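Local coordinates for SusD-like carbohydrate binding protein BF1063 (Bacteroides fragilis NCTC 9343, PDB 3I4G) that probably binds carbohydrate at the cell surface as a SusD-family protein of the outer membrane, at residues A[265-273]-A[360-368]; A[53-63]-A[445-455]. One frame throughout, in Å; residues are numbered along the deposited sequence.

How the contacts relate
From the N terminus, the chain first passes through 53-63, the end of helix 50-54 and the turns after it, and waits 381 residues for its partner, 445-455, the link between helices 433-447 and 454-461. Contact 2 therefore closes a very long loop, joining the N-terminal part of the fold to the C-terminal part. Contact 1 closes a smaller one of 86 residues, between helix 266-270 and the strand and turn of 360-368, both in the C-terminal SusD-family region, and lies wholly within the larger loop. Their centres are about 15 Å apart and they meet directly: Lys-364 NZ forms a salt bridge with Glu-451 OE2 at 2.7 Å, and Tyr-365 also packs on Ile-54.

Contact 1: A[265-273]-A[360-368]; sequences GLPQHALSA and FMMRKYFEE. With EDO (1,2-ethanediol), chain C.
Helix 266-270 and strand 360-362 run antiparallel, 177° between their directions, their axes approaching to 10.6 Å. No direct hydrogen bond crosses this gap; side chains and two waters fill it. Phe-366, brought round by a type II turn from Arg-363 to Phe-366, makes the largest share of the contact. Its CG stands beside the backbone N, opposite the carbonyl carbon (chi1 -57°), which aims the ring at the helix. Leu-271 CD2 sits over the centre of one ring face, 3.8 Å from the Phe-366 centroid and 9° off the normal, a well-centred CH-pi contact. Ala-270 CB comes in at the ring edge, 3.8 Å from Phe-366 CZ, while the Leu-266 and Phe-366 side chains cross at about a right angle, Leu-266 CG against Phe-366 CZ. Leu-266 CD2 goes on to meet Tyr-365 CB and the methyl of Met-362.

The contact lies in the part of the SusD-family fold where strand 360-362 pairs antiparallel with strand 323-325, and the short helix packs beside this two-stranded sheet. Phe-330 of strand 329-330 also touches Leu-271 and Phe-366, and Ile-54 of helix 50-54 touches Leu-266, Met-362 and Tyr-365.

At the end of the helix, Ala-270 O accepts from both waters. One bridges it to Met-362 N, the other, 2.8 Å from Ala-270 O, to Met-362 O, so the strand backbone is joined to the helix through solvent. The selenomethionine Met-361, bent at chi2 and chi3, brings its methyl up to the same carbonyl oxygen: CE lies 3.2 Å from Ala-270 O and 3.7 Å from Ser-272 CB. Beyond the turn, a 1,2-ethanediol, probably from the crystallisation liquor, takes a hydrogen bond from Glu-367 N through its O2 (2.8 Å) and rests its other end against Pro-267 CG.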
loop_
_atom_site.group_PDB
_atom_site.type_symbol
_atom_site.label_atom_id
_atom_site.label_comp_id
_atom_site.label_asym_id
_atom_site.label_seq_id
_atom_site.Cartn_x
_atom_site.Cartn_y
_atom_site.Cartn_z
ATOM N N GLY A 265 13.469 0.319 8.902
ATOM C CA GLY A 265 13.836 -1.036 9.266
ATOM C C GLY A 265 13.298 -2.084 8.302
ATOM O O GLY A 265 13.422 -3.287 8.589
ATOM N N LEU A 266 12.715 -1.667 7.183
ATOM C CA LEU A 266 12.152 -2.608 6.233
ATOM C C LEU A 266 13.192 -3.638 5.787
ATOM O O LEU A 266 12.869 -4.817 5.688
ATOM C CB LEU A 266 11.526 -1.899 5.010
ATOM C CG LEU A 266 10.918 -2.814 3.961
ATOM C CD1 LEU A 266 9.771 -3.701 4.532
ATOM C CD2 LEU A 266 10.453 -1.967 2.781
ATOM N N PRO A 267 14.457 -3.248 5.499
ATOM C CA PRO A 267 15.427 -4.291 5.122
ATOM C C PRO A 267 15.629 -5.375 6.188
ATOM O O PRO A 267 15.647 -6.569 5.873
ATOM C CB PRO A 267 16.699 -3.494 4.864
ATOM C CG PRO A 267 16.194 -2.115 4.512
ATOM C CD PRO A 267 15.064 -1.908 5.462
ATOM N N GLN A 268 15.799 -4.975 7.449
ATOM C CA GLN A 268 15.940 -5.978 8.492
ATOM C C GLN A 268 14.763 -6.922 8.480
ATOM O O GLN A 268 14.898 -8.146 8.698
ATOM C CB GLN A 268 16.027 -5.273 9.846
ATOM C CG GLN A 268 16.042 -6.242 11.044
ATOM C CD GLN A 268 17.307 -7.041 11.126
ATOM O OE1 GLN A 268 18.271 -6.601 11.762
ATOM N NE2 GLN A 268 17.348 -8.180 10.438
ATOM N N HIS A 269 13.578 -6.377 8.295
ATOM C CA HIS A 269 12.394 -7.189 8.348
ATOM C C HIS A 269 12.124 -8.033 7.133
ATOM O O HIS A 269 11.619 -9.149 7.293
ATOM C CB HIS A 269 11.118 -6.339 8.610
ATOM C CG HIS A 269 10.504 -6.623 9.943
ATOM N ND1 HIS A 269 10.016 -5.633 10.770
ATOM C CD2 HIS A 269 10.285 -7.798 10.576
ATOM C CE1 HIS A 269 9.553 -6.199 11.877
ATOM N NE2 HIS A 269 9.703 -7.511 11.785
ATOM N N ALA A 270 12.445 -7.524 5.954
ATOM C CA ALA A 270 11.963 -8.149 4.710
ATOM C C ALA A 270 13.017 -8.703 3.762
ATOM O O ALA A 270 12.650 -9.317 2.769
ATOM C CB ALA A 270 11.056 -7.189 3.946
ATOM N N LEU A 271 14.301 -8.449 4.022
ATOM C CA LEU A 271 15.343 -9.172 3.318
ATOM C C LEU A 271 15.341 -10.621 3.808
ATOM O O LEU A 271 14.800 -10.950 4.875
ATOM C CB LEU A 271 16.732 -8.554 3.555
ATOM C CG LEU A 271 16.907 -7.174 2.949
ATOM C CD1 LEU A 271 18.288 -6.562 3.313
ATOM C CD2 LEU A 271 16.741 -7.144 1.397
ATOM N N SER A 272 15.986 -11.517 3.047
ATOM C CA SER A 272 16.111 -12.902 3.460
ATOM C C SER A 272 17.395 -13.085 4.277
ATOM O O SER A 272 18.244 -12.178 4.364
ATOM C CB SER A 272 16.053 -13.844 2.250
ATOM O OG SER A 272 17.275 -13.857 1.554
ATOM N N ALA A 273 17.551 -14.251 4.871
ATOM C CA ALA A 273 18.683 -14.489 5.768
ATOM C C ALA A 273 20.032 -14.253 5.129
ATOM O O ALA A 273 20.930 -13.749 5.792
ATOM C CB ALA A 273 18.598 -15.919 6.317
ATOM N N PHE A 360 8.566 -17.380 -1.946
ATOM C CA PHE A 360 8.775 -16.094 -2.620
ATOM C C PHE A 360 9.262 -15.085 -1.594
ATOM O O PHE A 360 9.029 -15.213 -0.375
ATOM C CB PHE A 360 7.495 -15.579 -3.259
ATOM C CG PHE A 360 6.954 -16.451 -4.370
ATOM C CD1 PHE A 360 7.594 -16.478 -5.593
ATOM C CD2 PHE A 360 5.809 -17.228 -4.200
ATOM C CE1 PHE A 360 7.099 -17.238 -6.635
ATOM C CE2 PHE A 360 5.317 -17.987 -5.244
ATOM C CZ PHE A 360 5.963 -18.014 -6.434
HETATM N N MSE A 361 9.878 -14.045 -2.122
HETATM C CA MSE A 361 10.296 -12.884 -1.371
HETATM C C MSE A 361 9.990 -11.634 -2.171
HETATM O O MSE A 361 9.781 -11.701 -3.387
HETATM C CB MSE A 361 11.774 -12.963 -1.055
HETATM C CG MSE A 361 12.168 -14.098 -0.132
HETATM SE SE MSE A 361 11.472 -13.773 1.717
HETATM C CE MSE A 361 12.643 -12.517 2.214
HETATM N N MSE A 362 9.978 -10.482 -1.496
HETATM C CA MSE A 362 9.759 -9.207 -2.176
HETATM C C MSE A 362 11.071 -8.589 -2.624
HETATM O O MSE A 362 11.964 -8.351 -1.835
HETATM C CB MSE A 362 9.025 -8.213 -1.248
HETATM C CG MSE A 362 8.775 -6.852 -1.886
HETATM SE SE MSE A 362 7.702 -5.711 -0.722
HETATM C CE MSE A 362 9.052 -5.322 0.492
ATOM N N ARG A 363 11.163 -8.293 -3.914
ATOM C CA ARG A 363 12.308 -7.571 -4.506
ATOM C C ARG A 363 12.076 -6.058 -4.472
ATOM O O ARG A 363 13.028 -5.276 -4.330
ATOM C CB ARG A 363 12.545 -8.026 -5.955
ATOM C CG ARG A 363 13.877 -7.563 -6.509
ATOM C CD ARG A 363 14.075 -7.852 -7.972
ATOM N NE ARG A 363 14.228 -9.264 -8.319
ATOM C CZ ARG A 363 15.387 -9.919 -8.325
ATOM N NH1 ARG A 363 16.499 -9.353 -7.881
ATOM N NH2 ARG A 363 15.427 -11.181 -8.714
ATOM N N LYS A 364 10.833 -5.628 -4.638
ATOM C CA LYS A 364 10.473 -4.207 -4.650
ATOM C C LYS A 364 10.978 -3.538 -3.381
ATOM O O LYS A 364 10.943 -4.139 -2.315
ATOM C CB LYS A 364 8.977 -4.040 -4.787
ATOM C CG LYS A 364 8.501 -2.611 -5.011
ATOM C CD LYS A 364 7.020 -2.529 -5.372
ATOM C CE LYS A 364 6.746 -2.873 -6.862
ATOM N NZ LYS A 364 5.301 -2.799 -7.242
ATOM N N TYR A 365 11.451 -2.285 -3.550
ATOM C CA TYR A 365 11.939 -1.367 -2.506
ATOM C C TYR A 365 13.404 -1.557 -2.113
ATOM O O TYR A 365 13.916 -0.781 -1.316
ATOM C CB TYR A 365 11.059 -1.430 -1.248
ATOM C CG TYR A 365 9.615 -1.082 -1.432
ATOM C CD1 TYR A 365 9.199 0.225 -1.683
ATOM C CD2 TYR A 365 8.632 -2.063 -1.334
ATOM C CE1 TYR A 365 7.864 0.537 -1.861
ATOM C CE2 TYR A 365 7.301 -1.757 -1.535
ATOM C CZ TYR A 365 6.912 -0.462 -1.773
ATOM O OH TYR A 365 5.595 -0.174 -1.910
ATOM N N PHE A 366 14.074 -2.545 -2.698
ATOM C CA PHE A 366 15.484 -2.841 -2.355
ATOM C C PHE A 366 16.424 -2.513 -3.493
ATOM O O PHE A 366 16.428 -3.177 -4.513
ATOM C CB PHE A 366 15.625 -4.306 -1.893
ATOM C CG PHE A 366 14.737 -4.637 -0.710
ATOM C CD1 PHE A 366 14.842 -3.928 0.487
ATOM C CD2 PHE A 366 13.785 -5.597 -0.783
ATOM C CE1 PHE A 366 13.998 -4.186 1.543
ATOM C CE2 PHE A 366 12.945 -5.851 0.289
ATOM C CZ PHE A 366 13.053 -5.162 1.449
ATOM N N GLU A 367 17.191 -1.433 -3.301
ATOM C CA GLU A 367 18.170 -0.952 -4.280
ATOM C C GLU A 367 19.391 -1.835 -4.167
ATOM O O GLU A 367 20.346 -1.490 -3.458
ATOM C CB GLU A 367 18.440 0.532 -3.998
ATOM C CG GLU A 367 19.381 1.213 -4.980
ATOM C CD GLU A 367 19.577 2.699 -4.675
ATOM O OE1 GLU A 367 18.663 3.404 -4.223
ATOM O OE2 GLU A 367 20.694 3.194 -4.910
ATOM N N GLU A 368 19.425 -2.907 -4.956
ATOM C CA GLU A 368 20.367 -4.008 -4.775
ATOM C C GLU A 368 21.820 -3.690 -5.020
ATOM O O GLU A 368 22.662 -4.328 -4.428
ATOM C CB GLU A 368 19.987 -5.180 -5.699
ATOM C CG GLU A 368 18.610 -5.749 -5.398
ATOM C CD GLU A 368 18.210 -6.754 -6.456
ATOM O OE1 GLU A 368 18.956 -7.713 -6.671
ATOM O OE2 GLU A 368 17.106 -6.593 -7.068
HETATM C C1 EDO C . 16.856 -0.041 1.543
HETATM O O1 EDO C . 15.675 0.558 2.122
HETATM C C2 EDO C . 16.861 0.419 0.091
HETATM O O2 EDO C . 17.602 -0.514 -0.669
HETATM O O HOH W 1 10.301 -10.055 1.293
HETATM O O HOH W 2 13.593 -9.443 0.101
#

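Contact 2: A[53-63]-A[445-455]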
loop_
_atom_site.group_PDB
_atom_site.type_symbol
_atom_site.label_atom_id
_atom_site.label_comp_id
_atom_site.label_asym_id
_atom_site.label_seq_id
_atom_site.Cartn_x
_atom_site.Cartn_y
_atom_site.Cartn_z
HETATM N N MSE A 53 1.560 0.178 5.814
HETATM C CA MSE A 53 1.217 0.246 4.412
HETATM C C MSE A 53 1.634 -1.009 3.647
HETATM O O MSE A 53 0.805 -1.853 3.341
HETATM C CB MSE A 53 1.847 1.507 3.792
HETATM C CG MSE A 53 1.536 1.731 2.277
HETATM SE SE MSE A 53 2.054 3.438 1.642
HETATM C CE MSE A 53 3.991 3.093 1.661
ATOM N N ILE A 54 2.920 -1.182 3.382
ATOM C CA ILE A 54 3.414 -2.309 2.567
ATOM C C ILE A 54 2.950 -3.629 3.106
ATOM O O ILE A 54 2.420 -4.473 2.359
ATOM C CB ILE A 54 4.948 -2.244 2.461
ATOM C CG1 ILE A 54 5.363 -1.023 1.654
ATOM C CG2 ILE A 54 5.530 -3.518 1.819
ATOM C CD1 ILE A 54 6.844 -0.617 1.887
HETATM N N MSE A 55 3.057 -3.815 4.420
HETATM C CA MSE A 55 2.681 -5.108 4.966
HETATM C C MSE A 55 1.194 -5.348 5.040
HETATM O O MSE A 55 0.815 -6.496 5.310
HETATM C CB MSE A 55 3.339 -5.325 6.318
HETATM C CG MSE A 55 4.856 -5.374 6.208
HETATM SE SE MSE A 55 5.731 -5.734 7.891
HETATM C CE MSE A 55 7.455 -6.074 7.249
HETATM N N MSE A 56 0.347 -4.368 4.727
HETATM C CA MSE A 56 -1.054 -4.682 4.534
HETATM C C MSE A 56 -1.213 -5.669 3.392
HETATM O O MSE A 56 -2.262 -6.289 3.274
HETATM C CB MSE A 56 -1.926 -3.453 4.240
HETATM C CG MSE A 56 -2.163 -2.601 5.410
HETATM SE SE MSE A 56 -3.663 -1.393 5.124
HETATM C CE MSE A 56 -4.949 -2.042 6.429
ATOM N N GLU A 57 -0.212 -5.840 2.532
ATOM C CA GLU A 57 -0.341 -6.846 1.489
ATOM C C GLU A 57 -0.510 -8.240 2.098
ATOM O O GLU A 57 -1.077 -9.128 1.457
ATOM C CB GLU A 57 0.867 -6.817 0.535
ATOM C CG GLU A 57 0.505 -7.027 -0.893
ATOM C CD GLU A 57 -0.026 -5.809 -1.595
ATOM O OE1 GLU A 57 -0.465 -4.838 -0.966
ATOM O OE2 GLU A 57 -0.073 -5.845 -2.808
ATOM N N HIS A 58 -0.029 -8.432 3.311
ATOM C CA HIS A 58 -0.226 -9.696 4.031
ATOM C C HIS A 58 -1.668 -10.034 4.336
ATOM O O HIS A 58 -1.973 -11.191 4.667
ATOM C CB HIS A 58 0.532 -9.710 5.380
ATOM C CG HIS A 58 1.992 -9.467 5.261
ATOM N ND1 HIS A 58 2.809 -9.328 6.362
ATOM C CD2 HIS A 58 2.769 -9.245 4.174
ATOM C CE1 HIS A 58 4.048 -9.097 5.947
ATOM N NE2 HIS A 58 4.048 -9.019 4.628
ATOM N N LEU A 59 -2.549 -9.040 4.244
ATOM C CA LEU A 59 -3.963 -9.210 4.487
ATOM C C LEU A 59 -4.720 -9.515 3.215
ATOM O O LEU A 59 -5.940 -9.665 3.247
ATOM C CB LEU A 59 -4.517 -7.905 5.074
ATOM C CG LEU A 59 -3.793 -7.363 6.302
ATOM C CD1 LEU A 59 -4.520 -6.094 6.826
ATOM C CD2 LEU A 59 -3.626 -8.414 7.419
ATOM N N SER A 60 -4.020 -9.547 2.090
ATOM C CA SER A 60 -4.612 -9.693 0.778
ATOM C C SER A 60 -4.247 -11.029 0.142
ATOM O O SER A 60 -3.448 -11.788 0.678
ATOM C CB SER A 60 -4.137 -8.569 -0.159
ATOM O OG SER A 60 -2.834 -8.773 -0.635
ATOM N N ASP A 61 -4.831 -11.262 -1.021
ATOM C CA ASP A 61 -4.540 -12.412 -1.856
ATOM C C ASP A 61 -3.129 -12.396 -2.477
ATOM O O ASP A 61 -2.737 -13.388 -3.067
ATOM C CB ASP A 61 -5.642 -12.620 -2.930
ATOM C CG ASP A 61 -5.954 -11.394 -3.755
ATOM O OD1 ASP A 61 -5.616 -10.250 -3.348
ATOM O OD2 ASP A 61 -6.616 -11.549 -4.797
ATOM N N ASN A 62 -2.399 -11.309 -2.321
ATOM C CA ASN A 62 -1.058 -11.190 -2.862
ATOM C C ASN A 62 0.046 -11.753 -2.003
ATOM O O ASN A 62 1.135 -12.034 -2.532
ATOM C CB ASN A 62 -0.702 -9.704 -3.124
ATOM C CG ASN A 62 -1.349 -9.107 -4.348
ATOM O OD1 ASN A 62 -1.937 -9.808 -5.165
ATOM N ND2 ASN A 62 -1.165 -7.805 -4.513
ATOM N N ALA A 63 -0.161 -11.912 -0.694
ATOM C CA ALA A 63 0.970 -12.193 0.176
ATOM C C ALA A 63 0.515 -12.803 1.483
ATOM O O ALA A 63 -0.674 -12.982 1.727
ATOM C CB ALA A 63 1.788 -10.922 0.409
ATOM N N ARG A 445 -3.797 -4.545 -10.109
ATOM C CA ARG A 445 -3.188 -5.565 -9.247
ATOM C C ARG A 445 -1.719 -5.753 -9.586
ATOM O O ARG A 445 -0.849 -5.750 -8.709
ATOM C CB ARG A 445 -3.915 -6.903 -9.399
ATOM C CG ARG A 445 -3.391 -7.935 -8.466
ATOM C CD ARG A 445 -4.005 -9.293 -8.598
ATOM N NE ARG A 445 -3.545 -10.148 -7.466
ATOM C CZ ARG A 445 -3.859 -11.419 -7.289
ATOM N NH1 ARG A 445 -4.610 -12.066 -8.154
ATOM N NH2 ARG A 445 -3.380 -12.055 -6.237
ATOM N N ILE A 446 -1.425 -5.900 -10.865
ATOM C CA ILE A 446 -0.051 -6.115 -11.278
ATOM C C ILE A 446 0.818 -4.891 -11.066
ATOM O O ILE A 446 1.889 -4.940 -10.457
ATOM C CB ILE A 446 -0.003 -6.530 -12.775
ATOM C CG1 ILE A 446 -0.724 -7.854 -13.015
ATOM C CG2 ILE A 446 1.446 -6.591 -13.287
ATOM C CD1 ILE A 446 -0.307 -8.998 -12.117
ATOM N N GLU A 447 0.325 -3.739 -11.500
ATOM C CA GLU A 447 1.126 -2.517 -11.405
ATOM C C GLU A 447 1.484 -2.150 -9.983
ATOM O O GLU A 447 2.622 -1.747 -9.715
ATOM C CB GLU A 447 0.383 -1.372 -12.082
ATOM C CG GLU A 447 1.079 -0.048 -11.989
ATOM C CD GLU A 447 2.409 0.045 -12.705
ATOM O OE1 GLU A 447 2.685 -0.803 -13.574
ATOM O OE2 GLU A 447 3.177 0.972 -12.393
ATOM N N LEU A 448 0.542 -2.318 -9.058
ATOM C CA LEU A 448 0.726 -1.881 -7.680
ATOM C C LEU A 448 1.041 -2.998 -6.719
ATOM O O LEU A 448 1.043 -2.772 -5.510
ATOM C CB LEU A 448 -0.546 -1.162 -7.207
ATOM C CG LEU A 448 -0.995 0.034 -8.026
ATOM C CD1 LEU A 448 -2.374 0.526 -7.521
ATOM C CD2 LEU A 448 0.038 1.164 -8.004
ATOM N N ALA A 449 1.387 -4.173 -7.206
ATOM C CA ALA A 449 1.632 -5.305 -6.325
ATOM C C ALA A 449 2.718 -5.033 -5.295
ATOM O O ALA A 449 3.799 -4.517 -5.599
ATOM C CB ALA A 449 1.963 -6.581 -7.139
HETATM N N MSE A 450 2.435 -5.428 -4.052
HETATM C CA MSE A 450 3.319 -5.336 -2.891
HETATM C C MSE A 450 3.459 -3.919 -2.357
HETATM O O MSE A 450 4.315 -3.702 -1.500
HETATM C CB MSE A 450 4.707 -5.939 -3.153
HETATM C CG MSE A 450 4.670 -7.387 -3.627
HETATM SE SE MSE A 450 3.666 -8.655 -2.512
HETATM C CE MSE A 450 4.612 -8.288 -0.860
ATOM N N GLU A 451 2.579 -2.984 -2.764
ATOM C CA GLU A 451 2.693 -1.599 -2.315
ATOM C C GLU A 451 1.664 -1.238 -1.250
ATOM O O GLU A 451 1.603 -0.090 -0.830
ATOM C CB GLU A 451 2.559 -0.628 -3.498
ATOM C CG GLU A 451 3.676 -0.864 -4.519
ATOM C CD GLU A 451 3.648 0.027 -5.724
ATOM O OE1 GLU A 451 3.447 1.256 -5.549
ATOM O OE2 GLU A 451 3.845 -0.500 -6.850
ATOM N N GLY A 452 0.904 -2.195 -0.758
ATOM C CA GLY A 452 -0.035 -1.940 0.344
ATOM C C GLY A 452 -1.386 -1.394 -0.048
ATOM O O GLY A 452 -2.108 -0.862 0.807
ATOM N N ILE A 453 -1.787 -1.553 -1.318
ATOM C CA ILE A 453 -3.054 -1.037 -1.830
ATOM C C ILE A 453 -4.048 -2.164 -2.123
ATOM O O ILE A 453 -5.254 -1.928 -2.236
ATOM C CB ILE A 453 -2.767 -0.150 -3.080
ATOM C CG1 ILE A 453 -1.828 0.976 -2.704
ATOM C CG2 ILE A 453 -4.072 0.407 -3.663
ATOM C CD1 ILE A 453 -1.255 1.704 -3.908
ATOM N N ARG A 454 -3.560 -3.394 -2.247
ATOM C CA ARG A 454 -4.432 -4.500 -2.665
ATOM C C ARG A 454 -5.583 -4.742 -1.698
ATOM O O ARG A 454 -6.706 -4.972 -2.136
ATOM C CB ARG A 454 -3.627 -5.777 -2.812
ATOM C CG ARG A 454 -4.434 -6.978 -3.344
ATOM C CD ARG A 454 -5.000 -6.811 -4.713
ATOM N NE ARG A 454 -5.691 -8.040 -5.114
ATOM C CZ ARG A 454 -6.447 -8.156 -6.172
ATOM N NH1 ARG A 454 -6.639 -7.117 -6.963
ATOM N NH2 ARG A 454 -7.016 -9.305 -6.455
ATOM N N TYR A 455 -5.302 -4.741 -0.397
ATOM C CA TYR A 455 -6.361 -4.941 0.581
ATOM C C TYR A 455 -7.391 -3.833 0.452
ATOM O O TYR A 455 -8.619 -4.133 0.425
ATOM C CB TYR A 455 -5.755 -5.025 1.979
ATOM C CG TYR A 455 -6.732 -5.220 3.103
ATOM C CD1 TYR A 455 -7.459 -6.390 3.253
ATOM C CD2 TYR A 455 -6.916 -4.237 4.028
ATOM C CE1 TYR A 455 -8.357 -6.535 4.292
ATOM C CE2 TYR A 455 -7.768 -4.382 5.082
ATOM C CZ TYR A 455 -8.485 -5.543 5.225
ATOM O OH TYR A 455 -9.346 -5.700 6.287
HETATM O O HOH W 3 -2.654 -4.423 0.722
HETATM O O HOH W 4 -0.896 -3.252 -3.665
HETATM O O HOH W 5 -1.816 -5.489 -6.160
#
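The alpha carbons come closest at Ile-54 and Gly-452, 4.1 Å apart, and the 3-10 segment 55-59 lies against the connection between helices 433-447 and 454-461. Here the N-terminal part of the SusD-family fold meets its C-terminal part. Gly-452 makes the close approach possible: a beta carbon would collide with Met-53 O, which instead receives a CA-H...O contact from the glycine.

Glu-57 is the buried hub. Its chain bends at chi2 (80°) and sends the carboxylate across Met-450 into the type II turn from Leu-448 to Glu-451. OE2 is gripped from opposite faces of the carboxylate plane, by Met-450 N at 2.8 Å and by Asn-62 ND2; OE1 takes a weak bond from Gly-452 N and a water that also accepts from Tyr-455 N. These donors probably stabilise the buried negative charge.

Asn-62 also presents OD1 to Arg-445, whose extended chain offers NE (2.8 Å) and NH2 side-on, both in the carbonyl plane. Tyr-455 meets the 3-10 segment separately, with Leu-59 CB over one face of its ring and the Met-56 methyl 3.8 Å from its CD2. Asp-61 and Arg-454 pair side by side in nearly one plane, and this pair is stacked on one face of the Arg-445 guanidinium; Asp-61 OD2 over that face is a contact of charges alone, and Arg-445 has a second carboxylate partner in Asp-286. Within the pair, Arg-454 NE reaches Asp-61 OD1 at 2.8 Å, and NH2 the syn lone pair of OD2 at 2.8 Å, almost straight at 179°.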